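Long-range contact in putative oxidoreductase (PDB 3NX4), which binds NADP and probably reduces acryloyl-CoA with NADPH, as a member of the medium-chain dehydrogenase/reductase family: residues Leu207-Thr218 against Ala229-Cys240. Residues are numbered along the deposited sequence; the frame is centred on the assembly and turned at random.
Sequences LEKQLWAGAIDT and AQMNYGGCVAAC. With NAP (NADP nicotinamide-adenine-dinucleotide phosphate), chain C.
The backbone carbonyl oxygen of Gln-230 is gripped by two successive backbone N-H groups that reach it from opposite faces of its plane: Leu-211 N at 2.7 Å and Trp-212 N, longer, at 3.2 Å. With CG beside its backbone N (chi1 -70°) and the chain extended beyond, the Gln-230 side chain lies alongside Trp-212, pointing the same way, and OE1 takes the indole N-H from NE1 at 2.9 Å. The oxygen lies in the ring plane, yet the amide is turned 64° from the indole, and NE1 sits above the carbonyl plane. Leu-211 CB lies over one indole face, about 3.5 Å above the ring plane, while Leu-211 CD1 packs against the Gln-230 side-chain amide. Selenomethionine Met-231 meets the edge in a Met-aromatic contact, SE 5.0 Å from the centroid of the five-membered ring of Trp-212 and near the ring plane. Further on, 214-217 and 235-239 pair in parallel as neighbouring inner strands of a six-stranded Rossmann sheet, joined by a beta-alpha-beta crossover through helix 221-229, which packs on Ala-215 and Val-237. Before that pairing begins, a type II turn from Asn-232 to Gly-235 redirects the chain, and Gln-210 OE1 accepts a hydrogen bond from Tyr-233 N at 2.8 Å. At the C-terminal ends of the strands, Asp-217 O accepts one from Cys-240 N at 2.9 Å, Cys-240 SG lies beside Thr-218 CG2, and Thr-218 and Cys-240 line the pocket of the bound NADP.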
loop_
_atom_site.group_PDB
_atom_site.type_symbol
_atom_site.label_atom_id
_atom_site.label_comp_id
_atom_site.label_asym_id
_atom_site.label_seq_id
_atom_site.Cartn_x
_atom_site.Cartn_y
_atom_site.Cartn_z
ATOM N N LEU A 207 -4.172 10.383 -12.158
ATOM C CA LEU A 207 -2.721 10.565 -12.156
ATOM C C LEU A 207 -2.387 12.042 -12.355
ATOM O O LEU A 207 -2.897 12.680 -13.279
ATOM C CB LEU A 207 -2.062 9.734 -13.271
ATOM C CG LEU A 207 -2.050 8.208 -13.117
ATOM C CD1 LEU A 207 -1.343 7.578 -14.309
ATOM C CD2 LEU A 207 -1.389 7.772 -11.796
ATOM N N GLU A 208 -1.537 12.576 -11.481
ATOM C CA GLU A 208 -1.037 13.948 -11.583
ATOM C C GLU A 208 0.456 13.880 -11.891
ATOM O O GLU A 208 1.018 12.793 -12.024
ATOM C CB GLU A 208 -1.238 14.684 -10.257
ATOM C CG GLU A 208 -2.695 14.842 -9.822
ATOM C CD GLU A 208 -3.375 16.014 -10.499
ATOM O OE1 GLU A 208 -2.690 16.732 -11.257
ATOM O OE2 GLU A 208 -4.590 16.213 -10.277
ATOM N N LYS A 209 1.114 15.030 -11.981
ATOM C CA LYS A 209 2.554 15.006 -12.201
ATOM C C LYS A 209 3.237 14.351 -11.004
ATOM O O LYS A 209 2.789 14.502 -9.867
ATOM C CB LYS A 209 3.128 16.406 -12.437
ATOM C CG LYS A 209 4.637 16.385 -12.663
ATOM C CD LYS A 209 5.148 17.636 -13.357
ATOM C CE LYS A 209 5.214 18.826 -12.419
ATOM N NZ LYS A 209 5.941 19.950 -13.069
ATOM N N GLN A 210 4.298 13.602 -11.276
ATOM C CA GLN A 210 5.028 12.895 -10.232
ATOM C C GLN A 210 5.867 13.861 -9.436
ATOM O O GLN A 210 6.771 14.480 -9.991
ATOM C CB GLN A 210 5.933 11.826 -10.855
ATOM C CG GLN A 210 5.156 10.709 -11.533
ATOM C CD GLN A 210 6.060 9.702 -12.235
ATOM O OE1 GLN A 210 6.926 9.082 -11.621
ATOM N NE2 GLN A 210 5.871 9.559 -13.533
ATOM N N LEU A 211 5.573 13.971 -8.139
ATOM C CA LEU A 211 6.265 14.913 -7.252
ATOM C C LEU A 211 7.066 14.282 -6.105
ATOM O O LEU A 211 8.130 14.798 -5.743
ATOM C CB LEU A 211 5.273 15.912 -6.629
ATOM C CG LEU A 211 4.341 16.664 -7.589
ATOM C CD1 LEU A 211 3.359 17.533 -6.800
ATOM C CD2 LEU A 211 5.151 17.488 -8.582
ATOM N N TRP A 212 6.545 13.208 -5.511
ATOM C CA TRP A 212 7.040 12.738 -4.213
ATOM C C TRP A 212 7.652 11.333 -4.250
ATOM O O TRP A 212 7.054 10.423 -4.796
ATOM C CB TRP A 212 5.900 12.709 -3.183
ATOM C CG TRP A 212 4.954 13.859 -3.266
ATOM C CD1 TRP A 212 3.622 13.805 -3.559
ATOM C CD2 TRP A 212 5.266 15.243 -3.045
ATOM N NE1 TRP A 212 3.080 15.081 -3.547
ATOM C CE2 TRP A 212 4.071 15.978 -3.230
ATOM C CE3 TRP A 212 6.443 15.934 -2.734
ATOM C CZ2 TRP A 212 4.021 17.370 -3.106
ATOM C CZ3 TRP A 212 6.383 17.330 -2.596
ATOM C CH2 TRP A 212 5.180 18.024 -2.788
ATOM N N ALA A 213 8.817 11.162 -3.626
ATOM C CA ALA A 213 9.400 9.825 -3.453
ATOM C C ALA A 213 8.683 9.086 -2.320
ATOM O O ALA A 213 8.500 7.868 -2.365
ATOM C CB ALA A 213 10.896 9.922 -3.157
ATOM N N GLY A 214 8.279 9.829 -1.299
ATOM C CA GLY A 214 7.606 9.252 -0.146
ATOM C C GLY A 214 6.588 10.230 0.422
ATOM O O GLY A 214 6.572 11.422 0.079
ATOM N N ALA A 215 5.726 9.734 1.295
ATOM C CA ALA A 215 4.766 10.604 1.942
ATOM C C ALA A 215 4.340 10.028 3.276
ATOM O O ALA A 215 4.260 8.821 3.452
ATOM C CB ALA A 215 3.541 10.857 1.045
ATOM N N ILE A 216 4.069 10.917 4.218
ATOM C CA ILE A 216 3.522 10.517 5.500
ATOM C C ILE A 216 2.205 11.272 5.602
ATOM O O ILE A 216 2.197 12.508 5.641
ATOM C CB ILE A 216 4.485 10.889 6.653
ATOM C CG1 ILE A 216 5.807 10.119 6.493
ATOM C CG2 ILE A 216 3.831 10.618 8.014
ATOM C CD1 ILE A 216 6.788 10.262 7.682
ATOM N N ASP A 217 1.096 10.537 5.593
ATOM C CA ASP A 217 -0.221 11.161 5.571
ATOM C C ASP A 217 -0.994 10.980 6.863
ATOM O O ASP A 217 -1.143 9.858 7.359
ATOM C CB ASP A 217 -1.079 10.628 4.427
ATOM C CG ASP A 217 -2.478 11.238 4.433
ATOM O OD1 ASP A 217 -2.609 12.467 4.184
ATOM O OD2 ASP A 217 -3.444 10.496 4.716
ATOM N N THR A 218 -1.473 12.093 7.405
ATOM C CA THR A 218 -2.250 12.114 8.627
ATOM C C THR A 218 -3.673 12.621 8.392
ATOM O O THR A 218 -4.452 12.710 9.314
ATOM C CB THR A 218 -1.599 13.048 9.651
ATOM O OG1 THR A 218 -1.765 14.398 9.225
ATOM C CG2 THR A 218 -0.120 12.746 9.799
ATOM N N ALA A 229 -2.001 10.425 -6.207
ATOM C CA ALA A 229 -1.935 10.752 -7.638
ATOM C C ALA A 229 -0.626 11.448 -8.041
ATOM O O ALA A 229 -0.281 11.507 -9.231
ATOM C CB ALA A 229 -3.157 11.612 -8.057
ATOM N N GLN A 230 0.093 11.954 -7.040
ATOM C CA GLN A 230 1.333 12.705 -7.229
ATOM C C GLN A 230 2.606 11.916 -6.902
ATOM O O GLN A 230 3.704 12.482 -6.901
ATOM C CB GLN A 230 1.321 13.944 -6.317
ATOM C CG GLN A 230 0.309 15.027 -6.728
ATOM C CD GLN A 230 0.212 16.156 -5.707
ATOM O OE1 GLN A 230 0.539 15.982 -4.538
ATOM N NE2 GLN A 230 -0.252 17.324 -6.158
HETATM N N MSE A 231 2.469 10.637 -6.571
HETATM C CA MSE A 231 3.643 9.841 -6.188
HETATM C C MSE A 231 4.541 9.512 -7.381
HETATM O O MSE A 231 4.057 9.182 -8.477
HETATM C CB MSE A 231 3.225 8.533 -5.497
HETATM C CG MSE A 231 2.398 8.732 -4.232
HETATM SE SE MSE A 231 3.260 9.895 -2.897
HETATM C CE MSE A 231 4.960 8.965 -2.685
ATOM N N ASN A 232 5.850 9.583 -7.162
ATOM C CA ASN A 232 6.796 9.080 -8.145
ATOM C C ASN A 232 6.537 7.591 -8.391
ATOM O O ASN A 232 6.037 6.883 -7.521
ATOM C CB ASN A 232 8.234 9.211 -7.637
ATOM C CG ASN A 232 8.725 10.646 -7.570
ATOM O OD1 ASN A 232 8.105 11.569 -8.103
ATOM N ND2 ASN A 232 9.873 10.830 -6.937
ATOM N N TYR A 233 6.897 7.112 -9.572
ATOM C CA TYR A 233 6.911 5.676 -9.810
ATOM C C TYR A 233 7.690 4.938 -8.702
ATOM O O TYR A 233 8.824 5.309 -8.379
ATOM C CB TYR A 233 7.528 5.404 -11.177
ATOM C CG TYR A 233 7.393 3.974 -11.598
ATOM C CD1 TYR A 233 8.290 3.009 -11.138
ATOM C CD2 TYR A 233 6.372 3.578 -12.453
ATOM C CE1 TYR A 233 8.167 1.680 -11.520
ATOM C CE2 TYR A 233 6.247 2.247 -12.851
ATOM C CZ TYR A 233 7.149 1.308 -12.379
ATOM O OH TYR A 233 7.031 -0.011 -12.764
ATOM N N GLY A 234 7.081 3.905 -8.112
ATOM C CA GLY A 234 7.710 3.161 -7.023
ATOM C C GLY A 234 7.717 3.880 -5.670
ATOM O O GLY A 234 8.338 3.425 -4.711
ATOM N N GLY A 235 7.018 5.006 -5.585
ATOM C CA GLY A 235 6.939 5.763 -4.340
ATOM C C GLY A 235 6.140 5.042 -3.260
ATOM O O GLY A 235 5.405 4.100 -3.552
ATOM N N CYS A 236 6.294 5.479 -2.008
ATOM C CA CYS A 236 5.556 4.892 -0.888
ATOM C C CYS A 236 4.857 5.951 -0.037
ATOM O O CYS A 236 5.461 6.944 0.366
ATOM C CB CYS A 236 6.503 4.084 0.008
ATOM S SG CYS A 236 5.689 3.349 1.500
ATOM N N VAL A 237 3.584 5.724 0.250
ATOM C CA VAL A 237 2.871 6.556 1.200
ATOM C C VAL A 237 2.639 5.779 2.489
ATOM O O VAL A 237 2.042 4.704 2.463
ATOM C CB VAL A 237 1.485 6.962 0.671
ATOM C CG1 VAL A 237 0.777 7.849 1.717
ATOM C CG2 VAL A 237 1.605 7.679 -0.661
ATOM N N ALA A 238 3.108 6.319 3.615
ATOM C CA ALA A 238 2.763 5.782 4.927
ATOM C C ALA A 238 1.550 6.561 5.448
ATOM O O ALA A 238 1.617 7.764 5.653
ATOM C CB ALA A 238 3.959 5.897 5.901
ATOM N N ALA A 239 0.430 5.872 5.626
ATOM C CA ALA A 239 -0.812 6.525 6.015
ATOM C C ALA A 239 -1.190 6.126 7.432
ATOM O O ALA A 239 -1.249 4.930 7.749
ATOM C CB ALA A 239 -1.931 6.136 5.043
ATOM N N CYS A 240 -1.472 7.111 8.279
ATOM C CA CYS A 240 -1.806 6.810 9.667
ATOM C C CYS A 240 -3.021 7.575 10.190
ATOM O O CYS A 240 -3.446 7.355 11.327
ATOM C CB CYS A 240 -0.601 7.095 10.570
ATOM S SG CYS A 240 -0.260 8.890 10.717
HETATM P PA NAP C . -3.317 16.652 15.109
HETATM O O1A NAP C . -2.243 17.121 16.000
HETATM O O2A NAP C . -4.667 17.198 15.319
HETATM O O5B NAP C . -2.873 16.816 13.583
HETATM C C5B NAP C . -3.846 16.724 12.580
HETATM C C4B NAP C . -3.474 17.793 11.562
HETATM O O4B NAP C . -4.271 17.624 10.422
HETATM C C3B NAP C . -3.739 19.209 12.078
HETATM O O3B NAP C . -2.579 19.747 12.682
HETATM C C2B NAP C . -4.085 19.968 10.811
HETATM O O2B NAP C . -2.874 20.421 10.254
HETATM C C1B NAP C . -4.637 18.892 9.893
HETATM N N9A NAP C . -6.105 18.929 9.822
HETATM C C8A NAP C . -6.990 19.034 10.867
HETATM N N7A NAP C . -8.245 19.000 10.356
HETATM C C5A NAP C . -8.169 18.860 9.017
HETATM C C6A NAP C . -9.132 18.777 8.020
HETATM N N6A NAP C . -10.426 18.830 8.311
HETATM N N1A NAP C . -8.734 18.633 6.714
HETATM C C2A NAP C . -7.394 18.580 6.395
HETATM N N3A NAP C . -6.438 18.671 7.386
HETATM C C4A NAP C . -6.825 18.812 8.672
HETATM O O3 NAP C . -3.452 15.045 15.237
HETATM P PN NAP C . -2.325 13.946 15.536
HETATM O O1N NAP C . -2.346 13.564 16.967
HETATM O O2N NAP C . -1.069 14.451 14.937
HETATM O O5D NAP C . -2.925 12.744 14.647
HETATM C C5D NAP C . -3.019 12.920 13.253
HETATM C C4D NAP C . -3.933 11.855 12.667
HETATM O O4D NAP C . -3.319 10.602 12.846
HETATM C C3D NAP C . -5.264 11.790 13.396
HETATM O O3D NAP C . -6.282 11.488 12.467
HETATM C C2D NAP C . -5.100 10.637 14.360
HETATM O O2D NAP C . -6.327 9.999 14.617
HETATM C C1D NAP C . -4.178 9.739 13.560
HETATM N N1N NAP C . -3.368 8.826 14.375
HETATM C C2N NAP C . -3.536 7.484 14.189
HETATM C C3N NAP C . -2.787 6.557 14.908
HETATM C C7N NAP C . -2.637 5.187 14.305
HETATM O O7N NAP C . -2.518 4.062 15.136
HETATM N N7N NAP C . -2.622 5.079 12.982
HETATM C C4N NAP C . -1.850 7.019 15.832
HETATM C C5N NAP C . -1.683 8.399 16.012
HETATM C C6N NAP C . -2.445 9.295 15.266
HETATM P P2B NAP C . -2.801 21.838 9.469
HETATM O O1X NAP C . -1.343 22.180 9.320
HETATM O O2X NAP C . -3.436 21.695 8.107
HETATM O O3X NAP C . -3.523 22.867 10.298
HETATM O O HOH W 1 -0.890 17.956 -8.999
HETATM O O HOH W 2 9.718 13.403 -9.400
HETATM O O HOH W 3 10.641 13.886 -5.472
#